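Local atomic coordinates of nucleoprotein (PDB entry 3OV9), a protein that encapsidates the viral genomic RNA as a ring-forming oligomer, shielding it from nucleases and presenting it as the template for transcription and replication. Residues R142-P147 against L166-L171; L60-G65 against V120-W125; D34-I39 against N205-S210. All blocks are in the same frame, centred on the assembly; numbering follows the deposited sequence.

Interaction 1. Residues R142-P147 against L166-L171; sequences RHMMHP and LDAHSL
The 3-10 turn at 142-144 brings Met144 up to His169 on helix 159-180, their CA atoms 5.6 Å apart, and the loop 145-147 then runs on past the same imidazole. His169 ND1 donates to Met144 O at 3.0 Å; the carbonyl is met in its plane on a lone pair, and the acceptor lies only 3° out of the ring plane, though the bond is bent (N-H...O 132°). The imidazole is put there by a first torsion that sets CG opposite the backbone N (chi1 175°). The CE1 corner of the ring faces the loop, with His146 O 3.3 Å from it near the ring plane. At the far nitrogen a water 2.9 Å from His169 NE2 donates to Pro147 O, so both ring nitrogens are tied to the loop, one directly and one through solvent. One residue back along the helix, the extended Met144 side chain lies with SD 3.8 Å from Ala168 CB and CE on the same methyl; Val234 of helix 232-243 touches both side chains. His169 also meets the ring of Phe149 and packs on Met200 of helix 189-204. This is buried packing of the 142-147 connection against helix 159-180 within an orthogonal helical bundle.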
loop_
_atom_site.group_PDB
_atom_site.type_symbol
_atom_site.label_atom_id
_atom_site.label_comp_id
_atom_site.label_asym_id
_atom_site.label_seq_id
_atom_site.Cartn_x
_atom_site.Cartn_y
_atom_site.Cartn_z
ATOM N N ARG A 142 -42.770 -0.157 -1.204
ATOM C CA ARG A 142 -42.138 1.049 -0.676
ATOM C C ARG A 142 -41.954 1.013 0.841
ATOM O O ARG A 142 -40.969 1.527 1.355
ATOM C CB ARG A 142 -42.909 2.305 -1.105
ATOM C CG ARG A 142 -42.414 2.953 -2.407
ATOM C CD ARG A 142 -42.454 1.993 -3.584
ATOM N NE ARG A 142 -42.249 2.661 -4.871
ATOM C CZ ARG A 142 -41.972 2.025 -6.006
ATOM N NH1 ARG A 142 -41.849 0.704 -6.024
ATOM N NH2 ARG A 142 -41.806 2.713 -7.129
ATOM N N HIS A 143 -42.894 0.383 1.548
ATOM C CA HIS A 143 -42.826 0.265 3.008
ATOM C C HIS A 143 -41.550 -0.428 3.510
ATOM O O HIS A 143 -41.167 -0.255 4.671
ATOM C CB HIS A 143 -44.057 -0.479 3.546
ATOM C CG HIS A 143 -45.343 0.268 3.371
ATOM N ND1 HIS A 143 -46.126 0.144 2.245
ATOM C CD2 HIS A 143 -45.989 1.136 4.186
ATOM C CE1 HIS A 143 -47.198 0.908 2.369
ATOM N NE2 HIS A 143 -47.139 1.520 3.538
ATOM N N MET A 144 -40.907 -1.204 2.637
ATOM C CA MET A 144 -39.704 -1.967 2.990
ATOM C C MET A 144 -38.402 -1.189 2.763
ATOM O O MET A 144 -37.317 -1.685 3.074
ATOM C CB MET A 144 -39.649 -3.284 2.195
ATOM C CG MET A 144 -40.695 -4.326 2.576
ATOM S SD MET A 144 -40.480 -5.884 1.688
ATOM C CE MET A 144 -41.467 -6.972 2.721
ATOM N N MET A 145 -38.511 0.027 2.232
ATOM C CA MET A 145 -37.341 0.767 1.751
ATOM C C MET A 145 -36.646 1.644 2.800
ATOM O O MET A 145 -36.277 2.789 2.531
ATOM C CB MET A 145 -37.693 1.573 0.493
ATOM C CG MET A 145 -38.027 0.707 -0.712
ATOM S SD MET A 145 -38.406 1.663 -2.198
ATOM C CE MET A 145 -36.851 2.515 -2.454
ATOM N N HIS A 146 -36.468 1.090 3.997
ATOM C CA HIS A 146 -35.578 1.662 5.012
ATOM C C HIS A 146 -35.240 0.570 6.027
ATOM O O HIS A 146 -36.067 -0.314 6.262
ATOM C CB HIS A 146 -36.206 2.877 5.703
ATOM C CG HIS A 146 -35.206 3.750 6.396
ATOM N ND1 HIS A 146 -34.975 3.686 7.753
ATOM C CD2 HIS A 146 -34.345 4.677 5.913
ATOM C CE1 HIS A 146 -34.036 4.555 8.080
ATOM N NE2 HIS A 146 -33.634 5.167 6.981
ATOM N N PRO A 147 -34.023 0.601 6.616
ATOM C CA PRO A 147 -33.703 -0.408 7.636
ATOM C C PRO A 147 -34.691 -0.426 8.810
ATOM O O PRO A 147 -34.849 -1.467 9.461
ATOM C CB PRO A 147 -32.303 -0.001 8.103
ATOM C CG PRO A 147 -31.700 0.649 6.902
ATOM C CD PRO A 147 -32.830 1.391 6.243
ATOM N N LEU A 166 -38.441 -11.174 4.810
ATOM C CA LEU A 166 -37.056 -10.775 5.058
ATOM C C LEU A 166 -36.198 -10.774 3.795
ATOM O O LEU A 166 -35.400 -9.860 3.599
ATOM C CB LEU A 166 -36.422 -11.629 6.162
ATOM C CG LEU A 166 -36.974 -11.407 7.577
ATOM C CD1 LEU A 166 -36.289 -12.324 8.578
ATOM C CD2 LEU A 166 -36.849 -9.947 8.014
ATOM N N ASP A 167 -36.379 -11.782 2.939
ATOM C CA ASP A 167 -35.683 -11.839 1.650
ATOM C C ASP A 167 -36.061 -10.641 0.774
ATOM O O ASP A 167 -35.187 -10.006 0.177
ATOM C CB ASP A 167 -35.980 -13.152 0.912
ATOM C CG ASP A 167 -35.259 -14.357 1.517
ATOM O OD1 ASP A 167 -34.353 -14.183 2.361
ATOM O OD2 ASP A 167 -35.600 -15.494 1.129
ATOM N N ALA A 168 -37.358 -10.334 0.712
ATOM C CA ALA A 168 -37.858 -9.176 -0.037
ATOM C C ALA A 168 -37.246 -7.869 0.467
ATOM O O ALA A 168 -36.807 -7.039 -0.329
ATOM C CB ALA A 168 -39.382 -9.109 0.023
ATOM N N HIS A 169 -37.218 -7.703 1.789
ATOM C CA HIS A 169 -36.603 -6.541 2.438
ATOM C C HIS A 169 -35.097 -6.493 2.166
ATOM O O HIS A 169 -34.535 -5.416 1.949
ATOM C CB HIS A 169 -36.895 -6.576 3.948
ATOM C CG HIS A 169 -36.213 -5.499 4.742
ATOM N ND1 HIS A 169 -36.326 -4.158 4.442
ATOM C CD2 HIS A 169 -35.438 -5.572 5.849
ATOM C CE1 HIS A 169 -35.635 -3.453 5.321
ATOM N NE2 HIS A 169 -35.086 -4.286 6.186
ATOM N N SER A 170 -34.464 -7.665 2.160
ATOM C CA SER A 170 -33.020 -7.782 1.926
ATOM C C SER A 170 -32.595 -7.356 0.516
ATOM O O SER A 170 -31.447 -6.943 0.314
ATOM C CB SER A 170 -32.532 -9.200 2.232
ATOM O OG SER A 170 -32.661 -9.495 3.616
ATOM N N LEU A 171 -33.513 -7.450 -0.449
ATOM C CA LEU A 171 -33.246 -6.958 -1.804
ATOM C C LEU A 171 -32.936 -5.464 -1.767
ATOM O O LEU A 171 -31.953 -5.018 -2.365
ATOM C CB LEU A 171 -34.410 -7.251 -2.761
ATOM C CG LEU A 171 -34.182 -6.897 -4.239
ATOM C CD1 LEU A 171 -33.255 -7.906 -4.917
ATOM C CD2 LEU A 171 -35.503 -6.792 -4.994
HETATM O O HOH W 1 -33.170 -3.793 8.279
#

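Interaction 2. Residues L60-G65 against V120-W125; sequences LALTRG and VVLSEW
Leu62 and Thr63 meet Leu122 and Trp125 where two helices of the orthogonal bundle, 50-63 and 112-122, come to their C-terminal ends; the nearest CA atoms, of Thr63 and Trp125, are 5.9 Å apart. The apolar part centres on Leu122, whose two methyls take different partners. CD1 touches Leu62 CD2 at 3.6 Å, while CD2 faces Thr63 CG2 at 3.9 Å, and in each pair the side chains cross at about a right angle. Thr63 presents its methyl because CG2 lies opposite the carbonyl carbon, which places OG1 between backbone N and C (chi1 67°), where it bonds back to Val59 O of its own helix. No direct hydrogen bond crosses the contact. The polar link is solvent: two waters each lie within hydrogen-bonding distance of both Thr63 O and Trp125 O, 2.7 and 2.6 Å from the latter. Leu122 also packs on Val25 of the second subunit, and Arg64 bonds to Phe28 O there. Segment 60-65 lies in the region essential for oligomerization, and Trp125 is probably important for dimerization. Trp125 turns its indole away from 60-65, but its CB still comes within 4.2 Å of Thr63 CG2.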
loop_
_atom_site.group_PDB
_atom_site.type_symbol
_atom_site.label_atom_id
_atom_site.label_comp_id
_atom_site.label_asym_id
_atom_site.label_seq_id
_atom_site.Cartn_x
_atom_site.Cartn_y
_atom_site.Cartn_z
ATOM N N LEU A 60 -35.654 14.110 7.341
ATOM C CA LEU A 60 -34.231 14.419 7.298
ATOM C C LEU A 60 -33.369 13.158 7.168
ATOM O O LEU A 60 -32.477 13.093 6.321
ATOM C CB LEU A 60 -33.854 15.210 8.555
ATOM C CG LEU A 60 -32.689 16.194 8.573
ATOM C CD1 LEU A 60 -32.731 17.160 7.396
ATOM C CD2 LEU A 60 -32.690 16.955 9.892
ATOM N N ALA A 61 -33.650 12.157 8.003
ATOM C CA ALA A 61 -32.927 10.886 7.974
ATOM C C ALA A 61 -33.042 10.176 6.627
ATOM O O ALA A 61 -32.062 9.640 6.112
ATOM C CB ALA A 61 -33.421 9.970 9.093
ATOM N N LEU A 62 -34.246 10.187 6.063
ATOM C CA LEU A 62 -34.545 9.414 4.863
ATOM C C LEU A 62 -34.055 10.070 3.577
ATOM O O LEU A 62 -33.782 9.381 2.594
ATOM C CB LEU A 62 -36.051 9.116 4.787
ATOM C CG LEU A 62 -36.587 7.876 5.526
ATOM C CD1 LEU A 62 -36.010 7.703 6.932
ATOM C CD2 LEU A 62 -38.112 7.903 5.579
ATOM N N THR A 63 -33.929 11.394 3.589
ATOM C CA THR A 63 -33.564 12.127 2.375
ATOM C C THR A 63 -32.144 12.703 2.392
ATOM O O THR A 63 -31.571 12.958 1.329
ATOM C CB THR A 63 -34.596 13.232 2.021
ATOM O OG1 THR A 63 -34.574 14.264 3.012
ATOM C CG2 THR A 63 -36.013 12.648 1.910
ATOM N N ARG A 64 -31.575 12.896 3.582
ATOM C CA ARG A 64 -30.216 13.446 3.700
ATOM C C ARG A 64 -29.229 12.528 4.421
ATOM O O ARG A 64 -28.022 12.615 4.200
ATOM C CB ARG A 64 -30.230 14.829 4.364
ATOM C CG ARG A 64 -30.951 15.929 3.579
ATOM C CD ARG A 64 -30.402 16.130 2.156
ATOM N NE ARG A 64 -28.961 16.406 2.109
ATOM C CZ ARG A 64 -28.412 17.621 2.157
ATOM N NH1 ARG A 64 -29.169 18.705 2.272
ATOM N NH2 ARG A 64 -27.093 17.754 2.095
ATOM N N GLY A 65 -29.737 11.657 5.288
ATOM C CA GLY A 65 -28.884 10.698 5.983
ATOM C C GLY A 65 -28.759 10.925 7.478
ATOM O O GLY A 65 -29.630 11.533 8.106
ATOM N N VAL A 120 -43.748 5.810 1.238
ATOM C CA VAL A 120 -44.675 5.887 0.106
ATOM C C VAL A 120 -44.605 7.267 -0.560
ATOM O O VAL A 120 -44.590 7.370 -1.791
ATOM C CB VAL A 120 -46.128 5.555 0.542
ATOM C CG1 VAL A 120 -47.100 5.706 -0.619
ATOM C CG2 VAL A 120 -46.194 4.140 1.114
ATOM N N VAL A 121 -44.540 8.315 0.255
ATOM C CA VAL A 121 -44.431 9.688 -0.247
ATOM C C VAL A 121 -43.001 9.990 -0.714
ATOM O O VAL A 121 -42.800 10.669 -1.724
ATOM C CB VAL A 121 -44.887 10.725 0.819
ATOM C CG1 VAL A 121 -44.573 12.161 0.381
ATOM C CG2 VAL A 121 -46.374 10.579 1.117
ATOM N N LEU A 122 -42.018 9.462 0.013
ATOM C CA LEU A 122 -40.615 9.858 -0.159
ATOM C C LEU A 122 -39.818 9.070 -1.203
ATOM O O LEU A 122 -38.652 9.387 -1.459
ATOM C CB LEU A 122 -39.891 9.820 1.196
ATOM C CG LEU A 122 -40.344 10.827 2.255
ATOM C CD1 LEU A 122 -39.817 10.445 3.633
ATOM C CD2 LEU A 122 -39.909 12.231 1.890
ATOM N N SER A 123 -40.457 8.062 -1.800
ATOM C CA SER A 123 -39.846 7.118 -2.749
ATOM C C SER A 123 -38.783 7.697 -3.695
ATOM O O SER A 123 -37.674 7.170 -3.782
ATOM C CB SER A 123 -40.944 6.428 -3.569
ATOM O OG SER A 123 -40.401 5.543 -4.531
ATOM N N GLU A 124 -39.126 8.776 -4.390
ATOM C CA GLU A 124 -38.250 9.332 -5.424
ATOM C C GLU A 124 -37.122 10.227 -4.893
ATOM O O GLU A 124 -36.302 10.725 -5.672
ATOM C CB GLU A 124 -39.073 10.057 -6.496
ATOM C CG GLU A 124 -40.021 9.144 -7.275
ATOM C CD GLU A 124 -39.333 7.904 -7.825
ATOM O OE1 GLU A 124 -38.365 8.045 -8.605
ATOM O OE2 GLU A 124 -39.759 6.785 -7.475
ATOM N N TRP A 125 -37.072 10.415 -3.576
ATOM C CA TRP A 125 -36.024 11.230 -2.956
ATOM C C TRP A 125 -35.116 10.446 -2.005
ATOM O O TRP A 125 -34.291 11.029 -1.294
ATOM C CB TRP A 125 -36.625 12.454 -2.262
ATOM C CG TRP A 125 -37.397 13.330 -3.200
ATOM C CD1 TRP A 125 -36.886 14.124 -4.189
ATOM C CD2 TRP A 125 -38.817 13.497 -3.244
ATOM N NE1 TRP A 125 -37.903 14.775 -4.845
ATOM C CE2 TRP A 125 -39.099 14.409 -4.285
ATOM C CE3 TRP A 125 -39.882 12.963 -2.504
ATOM C CZ2 TRP A 125 -40.403 14.803 -4.605
ATOM C CZ3 TRP A 125 -41.178 13.357 -2.823
ATOM C CH2 TRP A 125 -41.426 14.266 -3.866
HETATM O O HOH W 2 -31.688 10.682 -0.613
HETATM O O HOH W 3 -33.080 13.351 -1.516
#

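Interaction 3. Residues D34-I39 against N205-S210; sequences DARRVI and NSNFIS. With NA (sodium ion), chain E.
Arg36 NH1 gives the shortest polar bond here, 2.7 Å to Asn207 OD1, with an N-H...O angle of 153°. NH2 of the same guanidinium donates to Asn207 O at 3.0 Å, so Arg36 grips Asn207 end-on with two nitrogens, fixing the rotation of the guanidinium; both donors stand above the planes of the carbonyls they meet. The setting is the start of helix 35-46, N-capped by Asp34, whose OD1 accepts from Arg37 N, packed against the loop joining helices 189-204 and 211-220. Arg36 reaches across because its chain is extended from CG to NE. Phe208 packs beside it: Ala35 CB sits over the ring face, 3.6 Å from the ring centroid and 15° off its normal, a CH-pi contact, while Ile39 CD1 meets CZ at 3.6 Å. The guanidinium and ring planes stand 85° apart, with Phe208 CD1 over the centre of the guanidinium face. Arg8 of the second subunit packs on both Ile39 and Phe208, consistent with the role of residues 1-71 in oligomerization. The same loop supplies two carbonyls to a sodium ion, Ser206 O at 3.0 Å and Ile209 O at 2.8 Å, with a water at 2.5 Å.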
loop_
_atom_site.group_PDB
_atom_site.type_symbol
_atom_site.label_atom_id
_atom_site.label_comp_id
_atom_site.label_asym_id
_atom_site.label_seq_id
_atom_site.Cartn_x
_atom_site.Cartn_y
_atom_site.Cartn_z
ATOM N N ASP A 34 -31.990 1.417 21.260
ATOM C CA ASP A 34 -32.940 1.235 22.348
ATOM C C ASP A 34 -34.140 2.144 22.112
ATOM O O ASP A 34 -34.096 3.327 22.449
ATOM C CB ASP A 34 -32.252 1.577 23.673
ATOM C CG ASP A 34 -33.101 1.255 24.894
ATOM O OD1 ASP A 34 -34.348 1.304 24.825
ATOM O OD2 ASP A 34 -32.499 0.965 25.950
ATOM N N ALA A 35 -35.203 1.579 21.540
ATOM C CA ALA A 35 -36.391 2.346 21.134
ATOM C C ALA A 35 -37.077 3.101 22.276
ATOM O O ALA A 35 -37.463 4.262 22.110
ATOM C CB ALA A 35 -37.384 1.448 20.421
ATOM N N ARG A 36 -37.232 2.445 23.425
ATOM C CA ARG A 36 -37.862 3.078 24.587
ATOM C C ARG A 36 -37.075 4.296 25.070
ATOM O O ARG A 36 -37.667 5.321 25.417
ATOM C CB ARG A 36 -38.052 2.073 25.731
ATOM C CG ARG A 36 -39.140 1.048 25.476
ATOM C CD ARG A 36 -39.157 -0.032 26.555
ATOM N NE ARG A 36 -40.141 -1.072 26.259
ATOM C CZ ARG A 36 -39.912 -2.142 25.499
ATOM N NH1 ARG A 36 -38.720 -2.339 24.946
ATOM N NH2 ARG A 36 -40.885 -3.021 25.291
ATOM N N ARG A 37 -35.748 4.184 25.078
ATOM C CA ARG A 37 -34.887 5.300 25.462
ATOM C C ARG A 37 -34.950 6.431 24.432
ATOM O O ARG A 37 -34.949 7.606 24.804
ATOM C CB ARG A 37 -33.444 4.835 25.690
ATOM C CG ARG A 37 -32.506 5.893 26.293
ATOM C CD ARG A 37 -33.013 6.480 27.610
ATOM N NE ARG A 37 -32.045 7.417 28.181
ATOM C CZ ARG A 37 -32.343 8.399 29.027
ATOM N NH1 ARG A 37 -33.595 8.606 29.414
ATOM N NH2 ARG A 37 -31.379 9.188 29.482
ATOM N N VAL A 38 -35.018 6.070 23.151
ATOM C CA VAL A 38 -35.135 7.058 22.069
ATOM C C VAL A 38 -36.382 7.929 22.256
ATOM O O VAL A 38 -36.295 9.159 22.221
ATOM C CB VAL A 38 -35.130 6.392 20.661
ATOM C CG1 VAL A 38 -35.566 7.386 19.581
ATOM C CG2 VAL A 38 -33.749 5.850 20.329
ATOM N N ILE A 39 -37.526 7.286 22.474
ATOM C CA ILE A 39 -38.793 7.999 22.663
ATOM C C ILE A 39 -38.786 8.812 23.967
ATOM O O ILE A 39 -39.295 9.934 24.006
ATOM C CB ILE A 39 -40.005 7.040 22.582
ATOM C CG1 ILE A 39 -40.070 6.398 21.192
ATOM C CG2 ILE A 39 -41.322 7.771 22.880
ATOM C CD1 ILE A 39 -40.983 5.213 21.098
ATOM N N ASN A 205 -36.386 -9.237 16.084
ATOM C CA ASN A 205 -36.575 -10.025 17.306
ATOM C C ASN A 205 -36.648 -9.219 18.609
ATOM O O ASN A 205 -36.712 -9.799 19.695
ATOM C CB ASN A 205 -35.481 -11.095 17.409
ATOM C CG ASN A 205 -35.583 -12.146 16.316
ATOM O OD1 ASN A 205 -36.633 -12.756 16.119
ATOM N ND2 ASN A 205 -34.484 -12.368 15.606
ATOM N N SER A 206 -36.658 -7.891 18.505
ATOM C CA SER A 206 -36.651 -7.037 19.696
ATOM C C SER A 206 -37.979 -7.081 20.452
ATOM O O SER A 206 -39.009 -7.479 19.903
ATOM C CB SER A 206 -36.305 -5.595 19.330
ATOM O OG SER A 206 -37.456 -4.896 18.897
ATOM N N ASN A 207 -37.946 -6.657 21.713
ATOM C CA ASN A 207 -39.138 -6.658 22.555
ATOM C C ASN A 207 -39.998 -5.399 22.393
ATOM O O ASN A 207 -40.892 -5.149 23.205
ATOM C CB ASN A 207 -38.763 -6.883 24.029
ATOM C CG ASN A 207 -37.972 -5.725 24.628
ATOM O OD1 ASN A 207 -37.761 -4.694 23.988
ATOM N ND2 ASN A 207 -37.532 -5.896 25.870
ATOM N N PHE A 208 -39.728 -4.616 21.347
ATOM C CA PHE A 208 -40.447 -3.363 21.130
ATOM C C PHE A 208 -41.507 -3.459 20.032
ATOM O O PHE A 208 -41.184 -3.693 18.860
ATOM C CB PHE A 208 -39.485 -2.209 20.846
ATOM C CG PHE A 208 -40.143 -0.868 20.881
ATOM C CD1 PHE A 208 -40.534 -0.304 22.094
ATOM C CD2 PHE A 208 -40.393 -0.174 19.704
ATOM C CE1 PHE A 208 -41.156 0.938 22.135
ATOM C CE2 PHE A 208 -41.011 1.071 19.736
ATOM C CZ PHE A 208 -41.394 1.627 20.953
ATOM N N ILE A 209 -42.758 -3.227 20.435
ATOM C CA ILE A 209 -43.968 -3.466 19.629
ATOM C C ILE A 209 -44.267 -4.969 19.573
ATOM O O ILE A 209 -43.466 -5.754 19.056
ATOM C CB ILE A 209 -43.923 -2.823 18.192
ATOM C CG1 ILE A 209 -43.535 -1.331 18.238
ATOM C CG2 ILE A 209 -45.246 -3.034 17.453
ATOM C CD1 ILE A 209 -44.496 -0.414 18.989
ATOM N N SER A 210 -45.413 -5.358 20.133
ATOM C CA SER A 210 -45.824 -6.764 20.211
ATOM C C SER A 210 -45.867 -7.446 18.843
ATOM O O SER A 210 -46.042 -6.781 17.816
ATOM C CB SER A 210 -47.187 -6.887 20.901
ATOM O OG SER A 210 -48.226 -6.385 20.079
HETATM NA NA NA E . -41.931 -7.808 20.269
HETATM O O HOH W 4 -42.553 -8.505 22.604
#

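Overall arrangement
From the N terminus, residues 34-39 come first and pair with 205-210: interaction 3 closes a loop of 165 residues, joining the start of helix 35-46 to the loop before helix 211-220. Both other contacts nest inside it. Interaction 2 opens at the end of helix 50-63 and closes at 120-125, joining it to the end of helix 112-122; interaction 1 follows in series, joining the loop after helix 130-136 to helix 159-180. Interactions 1 and 2 touch, His146 NE2 lying 3.5 Å from Leu62 CD1 and Arg142 NE 3.4 Å from Ser123 OG. Interaction 3 stands apart, its centre about 19 Å and 23 Å from theirs. Interactions 2 and 3 both touch the second subunit.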